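Local coordinates for peptidoglycan-recognition protein LC (Drosophila melanogaster, PDB 2F2L), which senses peptidoglycan of Gram-negative bacteria through this extracellular amidase-like domain and is a major activator of the imd/Relish pathway in the humoral immune response, at residues Y65-G70 and R79-M84. Sequence-based numbering, arbitrary orientation.
Sequences YNFLIG and RGWNKM. With SO4 (sulfate ion), chain E.
Asn-66 ND2 bridges the two ends of the turn 80-83, a worked example of one amide serving two main-chain carbonyls. It donates to Lys-83 O at 2.7 Å, in the amide plane but bent at the hydrogen (130°). The bond to Gly-80 O (2.8 Å) is straighter, though tilted from that plane. CG anti to the carbonyl carbon (chi1 -63°) swings the amide toward the turn; OD1 accepts from Ser-99 N, and bonds at both ends of this buried amide hold its orientation. Two main-chain bonds complete the polar join: Arg-79 N donates to Tyr-65 O (2.8 Å) and Gly-80 N to Asn-66 O (3.0 Å). Within segment 79-84, Arg-79 NH1 donates to Met-84 O (2.8 Å), spanning the turn. The end of Lys-83 leads away, NZ meeting Asp-19 and a sulfate probably from the crystallisation liquor.

The apolar part is an edge-to-face pair. Phe-67 sends the CE2-CZ edge of its ring over the face of Trp-81, CZ lying 3.4 Å from CE2 of the indole, with the planes at 57°.

In the mixed sheet of this amidase-like PGRP domain, the contact extends the join between antiparallel strands 67-69 and 75-77 beyond their ends; parallel strand 98-102 flanks 67-69 on its other side, and Leu-122 of helix 113-128 packs on both aromatic side chains.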
loop_
_atom_site.group_PDB
_atom_site.type_symbol
_atom_site.label_atom_id
_atom_site.label_comp_id
_atom_site.label_asym_id
_atom_site.label_seq_id
_atom_site.Cartn_x
_atom_site.Cartn_y
_atom_site.Cartn_z
ATOM N N TYR A 65 9.280 2.289 9.686
ATOM C CA TYR A 65 9.015 3.269 10.737
ATOM C C TYR A 65 7.782 2.965 11.581
ATOM O O TYR A 65 6.837 2.340 11.133
ATOM C CB TYR A 65 8.862 4.669 10.133
ATOM C CG TYR A 65 9.874 4.993 9.069
ATOM C CD1 TYR A 65 11.193 5.271 9.388
ATOM C CD2 TYR A 65 9.503 5.007 7.739
ATOM C CE1 TYR A 65 12.127 5.542 8.385
ATOM C CE2 TYR A 65 10.400 5.274 6.754
ATOM C CZ TYR A 65 11.707 5.535 7.064
ATOM O OH TYR A 65 12.551 5.816 6.021
ATOM N N ASN A 66 7.797 3.448 12.821
ATOM C CA ASN A 66 6.631 3.303 13.681
ATOM C C ASN A 66 5.456 4.174 13.229
ATOM O O ASN A 66 4.327 3.699 13.157
ATOM C CB ASN A 66 7.011 3.562 15.130
ATOM C CG ASN A 66 8.008 2.544 15.637
ATOM O OD1 ASN A 66 9.201 2.824 15.672
ATOM N ND2 ASN A 66 7.528 1.342 16.005
ATOM N N PHE A 67 5.745 5.426 12.907
ATOM C CA PHE A 67 4.734 6.380 12.420
ATOM C C PHE A 67 5.386 7.237 11.384
ATOM O O PHE A 67 6.591 7.427 11.438
ATOM C CB PHE A 67 4.207 7.261 13.564
ATOM C CG PHE A 67 3.460 6.489 14.602
ATOM C CD1 PHE A 67 2.137 6.156 14.406
ATOM C CD2 PHE A 67 4.098 6.044 15.747
ATOM C CE1 PHE A 67 1.446 5.415 15.355
ATOM C CE2 PHE A 67 3.419 5.301 16.694
ATOM C CZ PHE A 67 2.098 4.990 16.500
ATOM N N LEU A 68 4.591 7.723 10.435
ATOM C CA LEU A 68 5.036 8.671 9.430
ATOM C C LEU A 68 4.140 9.920 9.493
ATOM O O LEU A 68 2.930 9.807 9.639
ATOM C CB LEU A 68 4.987 8.059 8.027
ATOM C CG LEU A 68 5.860 6.795 7.830
ATOM C CD1 LEU A 68 5.031 5.539 8.020
ATOM C CD2 LEU A 68 6.512 6.780 6.449
ATOM N N ILE A 69 4.739 11.098 9.374
ATOM C CA ILE A 69 4.006 12.361 9.493
ATOM C C ILE A 69 4.025 13.098 8.167
ATOM O O ILE A 69 5.081 13.463 7.652
ATOM C CB ILE A 69 4.607 13.260 10.578
ATOM C CG1 ILE A 69 4.993 12.424 11.819
ATOM C CG2 ILE A 69 3.655 14.440 10.886
ATOM C CD1 ILE A 69 4.179 12.636 13.032
ATOM N N GLY A 70 2.843 13.311 7.616
ATOM C CA GLY A 70 2.703 13.944 6.310
ATOM C C GLY A 70 2.510 15.451 6.399
ATOM O O GLY A 70 2.057 15.973 7.422
ATOM N N ARG A 79 4.610 0.719 11.693
ATOM C CA ARG A 79 4.614 -0.452 12.569
ATOM C C ARG A 79 3.871 -0.212 13.883
ATOM O O ARG A 79 3.648 -1.147 14.659
ATOM C CB ARG A 79 6.040 -0.874 12.872
ATOM C CG ARG A 79 6.848 -1.148 11.629
ATOM C CD ARG A 79 8.122 -1.913 11.926
ATOM N NE ARG A 79 8.864 -2.150 10.688
ATOM C CZ ARG A 79 9.904 -2.966 10.558
ATOM N NH1 ARG A 79 10.378 -3.641 11.599
ATOM N NH2 ARG A 79 10.471 -3.116 9.363
ATOM N N GLY A 80 3.531 1.042 14.164
ATOM C CA GLY A 80 2.760 1.373 15.355
ATOM C C GLY A 80 3.576 1.461 16.628
ATOM O O GLY A 80 4.808 1.454 16.601
ATOM N N TRP A 81 2.855 1.542 17.750
ATOM C CA TRP A 81 3.430 1.763 19.076
ATOM C C TRP A 81 4.200 0.576 19.612
ATOM O O TRP A 81 5.130 0.747 20.391
ATOM C CB TRP A 81 2.328 2.078 20.100
ATOM C CG TRP A 81 1.632 3.370 19.903
ATOM C CD1 TRP A 81 0.308 3.552 19.631
ATOM C CD2 TRP A 81 2.215 4.679 19.980
ATOM N NE1 TRP A 81 0.031 4.893 19.521
ATOM C CE2 TRP A 81 1.184 5.608 19.737
ATOM C CE3 TRP A 81 3.509 5.153 20.235
ATOM C CZ2 TRP A 81 1.406 6.992 19.740
ATOM C CZ3 TRP A 81 3.729 6.527 20.244
ATOM C CH2 TRP A 81 2.685 7.429 19.996
ATOM N N ASN A 82 3.794 -0.630 19.225
ATOM C CA ASN A 82 4.208 -1.816 19.956
ATOM C C ASN A 82 5.252 -2.662 19.282
ATOM O O ASN A 82 5.769 -3.569 19.905
ATOM C CB ASN A 82 2.994 -2.682 20.251
ATOM C CG ASN A 82 1.953 -1.956 21.053
ATOM O OD1 ASN A 82 2.270 -1.153 21.934
ATOM N ND2 ASN A 82 0.693 -2.241 20.763
ATOM N N LYS A 83 5.556 -2.377 18.016
ATOM C CA LYS A 83 6.483 -3.203 17.237
ATOM C C LYS A 83 7.802 -2.481 16.958
ATOM O O LYS A 83 7.831 -1.274 16.728
ATOM C CB LYS A 83 5.832 -3.636 15.917
ATOM C CG LYS A 83 4.678 -4.623 16.068
ATOM C CD LYS A 83 5.153 -5.956 16.629
ATOM C CE LYS A 83 4.091 -7.039 16.530
ATOM N NZ LYS A 83 4.581 -8.308 17.149
ATOM N N MET A 84 8.889 -3.248 16.980
ATOM C CA MET A 84 10.216 -2.722 16.717
ATOM C C MET A 84 10.344 -2.250 15.247
ATOM O O MET A 84 9.951 -2.957 14.304
ATOM C CB MET A 84 11.227 -3.817 17.022
ATOM C CG MET A 84 12.645 -3.369 17.178
ATOM S SD MET A 84 13.691 -4.764 17.672
ATOM C CE MET A 84 13.932 -5.542 16.105
HETATM S S SO4 E . 2.761 -11.014 19.634
HETATM O O1 SO4 E . 3.881 -10.858 20.560
HETATM O O2 SO4 E . 3.034 -10.322 18.372
HETATM O O3 SO4 E . 1.548 -10.466 20.232
HETATM O O4 SO4 E . 2.570 -12.435 19.354
#